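Local coordinates for Slr0280 protein (Synechocystis sp., PDB 5H3K), which is of unknown function but carries a phosphodiester glycosidase (NAGPA) family domain and may therefore hydrolyse sugar phosphodiesters, at residues 533-538 / 568-573. Residues are numbered along the deposited sequence; the frame is centred on the assembly and turned at random.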
ATOM      1  N   ALA A 533      -3.753   7.443   5.043  1.00  2.85           N
ATOM      2  CA  ALA A 533      -3.001   8.310   5.939  1.00  2.83           C
ATOM      3  C   ALA A 533      -1.939   7.539   6.683  1.00  2.88           C
ATOM      4  O   ALA A 533      -2.021   6.309   6.827  1.00  3.00           O
ATOM      5  CB  ALA A 533      -3.932   9.042   6.938  1.00  2.44           C
ATOM      6  N   ILE A 534      -0.939   8.274   7.156  1.00  2.54           N
ATOM      7  CA  ILE A 534      -0.023   7.762   8.161  1.00  3.37           C
ATOM      8  C   ILE A 534      -0.100   8.685   9.370  1.00  3.38           C
ATOM      9  O   ILE A 534      -0.085   9.918   9.228  1.00  4.37           O
ATOM     10  CB  ILE A 534       1.432   7.610   7.651  1.00  2.82           C
ATOM     11  CG1 ILE A 534       2.329   7.079   8.778  1.00  3.85           C
ATOM     12  CG2 ILE A 534       1.971   8.932   7.074  1.00  2.75           C
ATOM     13  CD1 ILE A 534       3.636   6.528   8.281  1.00  4.24           C
ATOM     14  N   ALA A 535      -0.200   8.095  10.556  1.00  2.65           N
ATOM     15  CA  ALA A 535      -0.375   8.874  11.766  1.00  5.03           C
ATOM     16  C   ALA A 535       0.415   8.268  12.906  1.00  5.47           C
ATOM     17  O   ALA A 535       0.876   7.114  12.823  1.00  5.69           O
ATOM     18  CB  ALA A 535      -1.857   8.948  12.130  1.00  5.06           C
ATOM     19  N   VAL A 536       0.596   9.047  13.963  1.00  7.55           N
ATOM     20  CA  VAL A 536       1.112   8.480  15.206  1.00  7.39           C
ATOM     21  C   VAL A 536       0.137   8.764  16.345  1.00  9.28           C
ATOM     22  O   VAL A 536      -0.460   9.844  16.400  1.00  9.59           O
ATOM     23  CB  VAL A 536       2.535   8.989  15.548  1.00 12.96           C
ATOM     24  CG1 VAL A 536       3.505   8.666  14.418  1.00 10.31           C
ATOM     25  CG2 VAL A 536       2.520  10.485  15.803  1.00 21.17           C
ATOM     26  N   ASP A 537      -0.034   7.788  17.236  1.00 12.53           N
ATOM     27  CA  ASP A 537      -0.916   7.944  18.407  1.00 17.75           C
ATOM     28  C   ASP A 537      -0.174   8.449  19.655  1.00 15.84           C
ATOM     29  O   ASP A 537       0.985   8.848  19.568  1.00 20.09           O
ATOM     30  CB  ASP A 537      -1.681   6.645  18.712  1.00 20.53           C
ATOM     31  CG  ASP A 537      -0.774   5.489  19.164  1.00 19.43           C
ATOM     32  OD1 ASP A 537       0.369   5.698  19.647  1.00 19.96           O
ATOM     33  OD2 ASP A 537      -1.230   4.334  19.048  1.00 28.30           O
ATOM     34  N   ARG A 538      -0.860   8.413  20.800  1.00 23.21           N
ATOM     35  CA  ARG A 538      -0.325   8.871  22.086  1.00 28.48           C
ATOM     36  C   ARG A 538       0.940   8.125  22.506  1.00 27.08           C
ATOM     37  O   ARG A 538       1.819   8.690  23.165  1.00 34.21           O
ATOM     38  CB  ARG A 538      -1.385   8.675  23.174  1.00 33.37           C
ATOM     39  CG  ARG A 538      -2.824   8.855  22.689  1.00 35.15           C
ATOM     40  CD  ARG A 538      -3.263  10.312  22.772  1.00 42.75           C
ATOM     41  NE  ARG A 538      -4.549  10.533  22.115  1.00 39.83           N
ATOM     42  CZ  ARG A 538      -5.129  11.722  21.984  1.00 41.21           C
ATOM     43  NH1 ARG A 538      -4.539  12.812  22.470  1.00 41.54           N
ATOM     44  NH2 ARG A 538      -6.302  11.826  21.365  1.00 35.91           N
ATOM     45  N   LEU A 568      -9.601   7.926  15.705  1.00 11.69           N
ATOM     46  CA  LEU A 568      -8.710   6.777  15.805  1.00 11.33           C
ATOM     47  C   LEU A 568      -7.582   6.995  16.800  1.00 13.81           C
ATOM     48  O   LEU A 568      -6.803   6.081  17.072  1.00 13.72           O
ATOM     49  CB  LEU A 568      -8.114   6.451  14.438  1.00 10.29           C
ATOM     50  CG  LEU A 568      -9.108   5.899  13.430  1.00 10.60           C
ATOM     51  CD1 LEU A 568      -8.463   5.803  12.047  1.00 12.21           C
ATOM     52  CD2 LEU A 568      -9.590   4.542  13.898  1.00 13.04           C
ATOM     53  N   GLY A 569      -7.487   8.209  17.330  1.00 13.12           N
ATOM     54  CA  GLY A 569      -6.501   8.521  18.352  1.00 14.29           C
ATOM     55  C   GLY A 569      -5.238   9.156  17.806  1.00 14.76           C
ATOM     56  O   GLY A 569      -4.198   9.176  18.473  1.00 13.55           O
ATOM     57  N   ALA A 570      -5.310   9.690  16.592  1.00 13.10           N
ATOM     58  CA  ALA A 570      -4.126  10.300  15.992  1.00  9.62           C
ATOM     59  C   ALA A 570      -3.750  11.598  16.704  1.00  9.88           C
ATOM     60  O   ALA A 570      -4.596  12.468  16.883  1.00 12.37           O
ATOM     61  CB  ALA A 570      -4.355  10.560  14.510  1.00  8.89           C
ATOM     62  N   VAL A 571      -2.487  11.734  17.106  1.00  7.67           N
ATOM     63  CA  VAL A 571      -1.997  13.027  17.603  1.00 10.60           C
ATOM     64  C   VAL A 571      -1.293  13.830  16.508  1.00 10.18           C
ATOM     65  O   VAL A 571      -1.281  15.053  16.548  1.00 12.42           O
ATOM     66  CB  VAL A 571      -1.077  12.873  18.833  1.00 13.01           C
ATOM     67  CG1 VAL A 571      -1.793  12.101  19.918  1.00 20.97           C
ATOM     68  CG2 VAL A 571       0.202  12.170  18.470  1.00 21.85           C
ATOM     69  N   ASN A 572      -0.692  13.134  15.545  1.00  8.31           N
ATOM     70  CA  ASN A 572      -0.175  13.761  14.329  1.00  8.46           C
ATOM     71  C   ASN A 572      -0.676  12.890  13.182  1.00  7.09           C
ATOM     72  O   ASN A 572      -0.702  11.678  13.335  1.00  5.77           O
ATOM     73  CB  ASN A 572       1.363  13.759  14.318  1.00  7.98           C
ATOM     74  CG  ASN A 572       1.974  14.626  15.411  1.00 12.51           C
ATOM     75  OD1 ASN A 572       1.581  15.772  15.609  1.00 14.45           O
ATOM     76  ND2 ASN A 572       2.958  14.081  16.106  1.00 18.12           N
ATOM     77  N   ALA A 573      -1.087  13.485  12.059  1.00  5.77           N
ATOM     78  CA  ALA A 573      -1.633  12.729  10.940  1.00  5.04           C
ATOM     79  C   ALA A 573      -1.346  13.430   9.624  1.00  5.27           C
ATOM     80  O   ALA A 573      -1.529  14.644   9.509  1.00  4.99           O
ATOM     81  CB  ALA A 573      -3.157  12.530  11.114  1.00  6.59           C
TER
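Val536 O is gripped by two successive backbone N-H groups. Val571 N donates the shorter bond, 2.9 Å to Val536 O, and lies in the plane of that carbonyl. Asn572 N adds a weak one, 3.4 Å to the same Val536 O. In return Val536 N donates to Asn572 O at 3.0 Å. Two residues facing one make a classic beta bulge, placed where strand 572-576 comes in antiparallel beside strand 531-536. Both strands lie within the phosphodiester glycosidase family region and are neighbours in an eight-stranded antiparallel sheet. The chain between them runs through strand 542-547 and helix 558-567; the helix ends in a Schellman motif at Gly569 and leads into the bulge. On the helix side, Ala535 CB packs on Ala570 CB at 3.8 Å and also meets Ala573 CB, while Leu565 of the helix covers Ala570 and Ala573. On the other face, Val536 CG2 sits 3.6 Å from Asn572 ND2, and Phe381 touches both residues. Asn572 OD1 accepts from Gln508 N, just after strand 504-507, the next strand of the sheet. Val571 CG2, between its own backbone N and carbonyl carbon, comes against Val536 O at 3.2 Å and reaches Val536 CG2. Val571 CG1, anti to the carbonyl carbon (chi1 -55°), lies over one face of the Arg538 guanidinium and touches Arg538 CD at 3.7 Å. With an alanine here both methyls go, which is likely to leave the guanidinium face and Val536 CG2 without this apolar contact and Arg538 freer to turn. Asp537 CB points away from 568-573 yet still touches Gly569 O; Asp537 OD1 accepts from Asn539 N and Asn541 N.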